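Local structure of fosfomycin resistance protein FosX (Mesorhizobium loti, 1R9C) at residues M8-R13 with H115-H120. The protein catalyses the hydration of the antibiotic fosfomycin as a manganese-dependent homodimeric enzyme, thereby conferring resistance to the drug. Sequence-based numbering, arbitrary orientation.
Sequences MTFIVR and HMFELH. With MN (manganese (II) ion), chain C.
Three first torsions of the same kind gather F10, H115 and F117 into an aromatic cluster: in each, CG stands anti to the carbonyl carbon (chi1 -52° in F10), which brings the F10 and H115 rings toward each other and swings the F117 ring back to F10. F10 is the middle member. Its ring edge is directed at the face of H115, where F10 CD2 lies over the centre of the imidazole, the planes inclined at 60°. Toward F117 the roles change: F117 presents its own edge to a face of F10, with F117 CZ offset toward the rim and the planes at 71°. The closest carbons here are F10 CZ and F117 CE2, 3.7 Å apart. Phenylalanine suits both buried places, offering a polarised C-H edge and an electron-rich face without a polar group to satisfy. Histidine adds a more polarised C-H: H115 CE1 lies 3.1 Å from I11 O, in the imidazole plane, while V12 CG1 packs at the same edge. Next to F117, E118 OE1 binds manganese at 1.9 Å, and H69, a water and H7 of the second subunit complete the ligands. H115 ND1 is hydrogen-bonded to D111 OD1 and NE2 to N68 OD1 of the second subunit, which fixes the ring's rotation. Since both oxygens are acceptors, H115 is probably protonated on both nitrogens, and its positive charge would strengthen the attraction of CE1-H to I11 O.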
ATOM      1  N   MET A   8      -4.666  -2.421   1.558  1.00 20.43           N
ATOM      2  CA  MET A   8      -3.246  -2.631   1.736  1.00 20.37           C
ATOM      3  C   MET A   8      -3.035  -3.572   2.922  1.00 21.04           C
ATOM      4  O   MET A   8      -3.726  -3.482   3.941  1.00 21.27           O
ATOM      5  CB  MET A   8      -2.521  -1.290   1.936  1.00 20.94           C
ATOM      6  CG  MET A   8      -3.033  -0.523   3.163  1.00 21.39           C
ATOM      7  SD  MET A   8      -2.304   1.139   3.372  1.00 26.82           S
ATOM      8  CE  MET A   8      -3.049   1.997   1.973  1.00 26.33           C
ATOM      9  N   THR A   9      -2.093  -4.507   2.775  1.00 21.55           N
ATOM     10  CA  THR A   9      -1.872  -5.524   3.789  1.00 21.59           C
ATOM     11  C   THR A   9      -0.445  -5.467   4.278  1.00 22.35           C
ATOM     12  O   THR A   9       0.487  -5.528   3.474  1.00 21.71           O
ATOM     13  CB  THR A   9      -2.190  -6.924   3.217  1.00 21.83           C
ATOM     14  OG1 THR A   9      -3.607  -7.050   3.097  1.00 24.97           O
ATOM     15  CG2 THR A   9      -1.828  -8.015   4.225  1.00 21.12           C
ATOM     16  N   PHE A  10      -0.293  -5.383   5.603  1.00 22.72           N
ATOM     17  CA  PHE A  10       1.011  -5.434   6.279  1.00 22.55           C
ATOM     18  C   PHE A  10       1.145  -6.627   7.217  1.00 22.96           C
ATOM     19  O   PHE A  10       0.240  -6.903   7.998  1.00 22.79           O
ATOM     20  CB  PHE A  10       1.211  -4.141   7.098  1.00 23.01           C
ATOM     21  CG  PHE A  10       0.989  -2.885   6.272  1.00 23.99           C
ATOM     22  CD1 PHE A  10      -0.178  -2.140   6.410  1.00 27.05           C
ATOM     23  CD2 PHE A  10       1.919  -2.525   5.301  1.00 26.21           C
ATOM     24  CE1 PHE A  10      -0.409  -0.999   5.620  1.00 28.40           C
ATOM     25  CE2 PHE A  10       1.698  -1.395   4.505  1.00 27.34           C
ATOM     26  CZ  PHE A  10       0.540  -0.648   4.652  1.00 25.58           C
ATOM     27  N   ILE A  11       2.298  -7.289   7.162  1.00 21.10           N
ATOM     28  CA  ILE A  11       2.646  -8.369   8.076  1.00 20.91           C
ATOM     29  C   ILE A  11       3.485  -7.736   9.199  1.00 21.02           C
ATOM     30  O   ILE A  11       4.362  -6.917   8.935  1.00 20.80           O
ATOM     31  CB  ILE A  11       3.476  -9.407   7.322  1.00 20.79           C
ATOM     32  CG1 ILE A  11       2.834  -9.694   5.949  1.00 22.41           C
ATOM     33  CG2 ILE A  11       3.825 -10.643   8.245  1.00 18.83           C
ATOM     34  CD1 ILE A  11       2.049 -10.958   5.848  1.00 27.83           C
ATOM     35  N   VAL A  12       3.138  -8.042  10.449  1.00 21.29           N
ATOM     36  CA  VAL A  12       3.723  -7.377  11.603  1.00 21.01           C
ATOM     37  C   VAL A  12       3.954  -8.434  12.674  1.00 21.45           C
ATOM     38  O   VAL A  12       3.227  -9.429  12.734  1.00 21.53           O
ATOM     39  CB  VAL A  12       2.797  -6.227  12.144  1.00 21.13           C
ATOM     40  CG1 VAL A  12       2.610  -5.105  11.093  1.00 18.64           C
ATOM     41  CG2 VAL A  12       1.437  -6.772  12.655  1.00 19.33           C
ATOM     42  N   ARG A  13       4.982  -8.239  13.493  1.00 21.59           N
ATOM     43  CA  ARG A  13       5.342  -9.184  14.544  1.00 22.05           C
ATOM     44  C   ARG A  13       4.333  -9.146  15.700  1.00 21.95           C
ATOM     45  O   ARG A  13       4.042 -10.183  16.319  1.00 21.33           O
ATOM     46  CB  ARG A  13       6.757  -8.888  15.078  1.00 22.95           C
ATOM     47  CG  ARG A  13       7.951  -9.482  14.266  1.00 25.16           C
ATOM     48  CD  ARG A  13       9.348  -8.958  14.709  1.00 30.65           C
ATOM     49  NE  ARG A  13       9.431  -7.483  14.685  1.00 34.17           N
ATOM     50  CZ  ARG A  13      10.400  -6.756  15.247  1.00 35.01           C
ATOM     51  NH1 ARG A  13      11.408  -7.340  15.883  1.00 34.93           N
ATOM     52  NH2 ARG A  13      10.360  -5.430  15.177  1.00 35.51           N
ATOM     53  N   HIS A 115       8.252  -0.995   8.051  1.00 21.63           N
ATOM     54  CA  HIS A 115       7.445  -0.322   7.038  1.00 21.38           C
ATOM     55  C   HIS A 115       7.570   1.193   7.180  1.00 21.21           C
ATOM     56  O   HIS A 115       7.406   1.716   8.286  1.00 20.56           O
ATOM     57  CB  HIS A 115       5.959  -0.667   7.178  1.00 21.82           C
ATOM     58  CG  HIS A 115       5.668  -2.140   7.177  1.00 20.99           C
ATOM     59  ND1 HIS A 115       5.155  -2.791   8.279  1.00 21.86           N
ATOM     60  CD2 HIS A 115       5.730  -3.067   6.190  1.00 23.77           C
ATOM     61  CE1 HIS A 115       4.963  -4.069   7.988  1.00 21.67           C
ATOM     62  NE2 HIS A 115       5.318  -4.268   6.729  1.00 21.65           N
ATOM     63  N   MET A 116       7.800   1.884   6.061  1.00 19.56           N
ATOM     64  CA  MET A 116       7.804   3.357   6.062  1.00 20.59           C
ATOM     65  C   MET A 116       6.424   3.900   5.655  1.00 20.84           C
ATOM     66  O   MET A 116       5.796   3.440   4.669  1.00 20.85           O
ATOM     67  CB  MET A 116       8.891   3.921   5.139  1.00 20.38           C
ATOM     68  CG  MET A 116       9.141   5.451   5.250  1.00 23.55           C
ATOM     69  SD  MET A 116      10.150   6.104   3.873  1.00 29.90           S
ATOM     70  CE  MET A 116      11.644   5.672   4.502  1.00 26.99           C
ATOM     71  N   PHE A 117       5.975   4.901   6.396  1.00 20.02           N
ATOM     72  CA  PHE A 117       4.732   5.621   6.071  1.00 19.91           C
ATOM     73  C   PHE A 117       5.066   7.073   5.946  1.00 19.81           C
ATOM     74  O   PHE A 117       6.117   7.502   6.450  1.00 20.52           O
ATOM     75  CB  PHE A 117       3.716   5.443   7.199  1.00 20.11           C
ATOM     76  CG  PHE A 117       3.165   4.052   7.286  1.00 20.31           C
ATOM     77  CD1 PHE A 117       3.726   3.123   8.164  1.00 20.92           C
ATOM     78  CD2 PHE A 117       2.120   3.660   6.455  1.00 24.30           C
ATOM     79  CE1 PHE A 117       3.241   1.800   8.218  1.00 22.67           C
ATOM     80  CE2 PHE A 117       1.605   2.349   6.510  1.00 23.34           C
ATOM     81  CZ  PHE A 117       2.169   1.429   7.395  1.00 24.47           C
ATOM     82  N   GLU A 118       4.200   7.834   5.279  1.00 18.87           N
ATOM     83  CA  GLU A 118       4.434   9.256   5.062  1.00 19.86           C
ATOM     84  C   GLU A 118       3.081   9.939   5.320  1.00 20.31           C
ATOM     85  O   GLU A 118       2.044   9.387   4.974  1.00 19.67           O
ATOM     86  CB  GLU A 118       4.869   9.515   3.614  1.00 20.52           C
ATOM     87  CG  GLU A 118       4.997  11.014   3.277  1.00 20.57           C
ATOM     88  CD  GLU A 118       5.449  11.313   1.853  1.00 21.39           C
ATOM     89  OE1 GLU A 118       5.731  10.375   1.018  1.00 22.69           O
ATOM     90  OE2 GLU A 118       5.580  12.557   1.588  1.00 18.55           O
ATOM     91  N   LEU A 119       3.118  11.095   5.981  1.00 19.40           N
ATOM     92  CA  LEU A 119       1.975  12.014   6.042  1.00 20.03           C
ATOM     93  C   LEU A 119       2.418  13.231   5.246  1.00 20.25           C
ATOM     94  O   LEU A 119       3.439  13.848   5.572  1.00 20.45           O
ATOM     95  CB  LEU A 119       1.688  12.408   7.500  1.00 20.22           C
ATOM     96  CG  LEU A 119       1.470  11.185   8.399  1.00 21.00           C
ATOM     97  CD1 LEU A 119       1.501  11.599   9.844  1.00 22.09           C
ATOM     98  CD2 LEU A 119       0.107  10.499   8.060  1.00 18.76           C
ATOM     99  N   HIS A 120       1.679  13.549   4.183  1.00 19.86           N
ATOM    100  CA  HIS A 120       2.079  14.561   3.206  1.00 19.20           C
ATOM    101  C   HIS A 120       0.955  15.627   3.096  1.00 19.24           C
ATOM    102  O   HIS A 120      -0.187  15.260   2.981  1.00 19.21           O
ATOM    103  CB  HIS A 120       2.305  13.873   1.841  1.00 19.63           C
ATOM    104  CG  HIS A 120       2.716  14.817   0.758  1.00 22.02           C
ATOM    105  ND1 HIS A 120       3.757  15.702   0.906  1.00 22.73           N
ATOM    106  CD2 HIS A 120       2.223  15.017  -0.488  1.00 23.47           C
ATOM    107  CE1 HIS A 120       3.887  16.424  -0.197  1.00 24.77           C
ATOM    108  NE2 HIS A 120       2.968  16.025  -1.059  1.00 24.70           N
TER
HETATM  109 MN    MN C2001       6.374  10.113  -0.784  1.00 29.54          MN
HETATM  110  O   HOH W   1       7.302   9.836  -2.777  1.00 34.68           O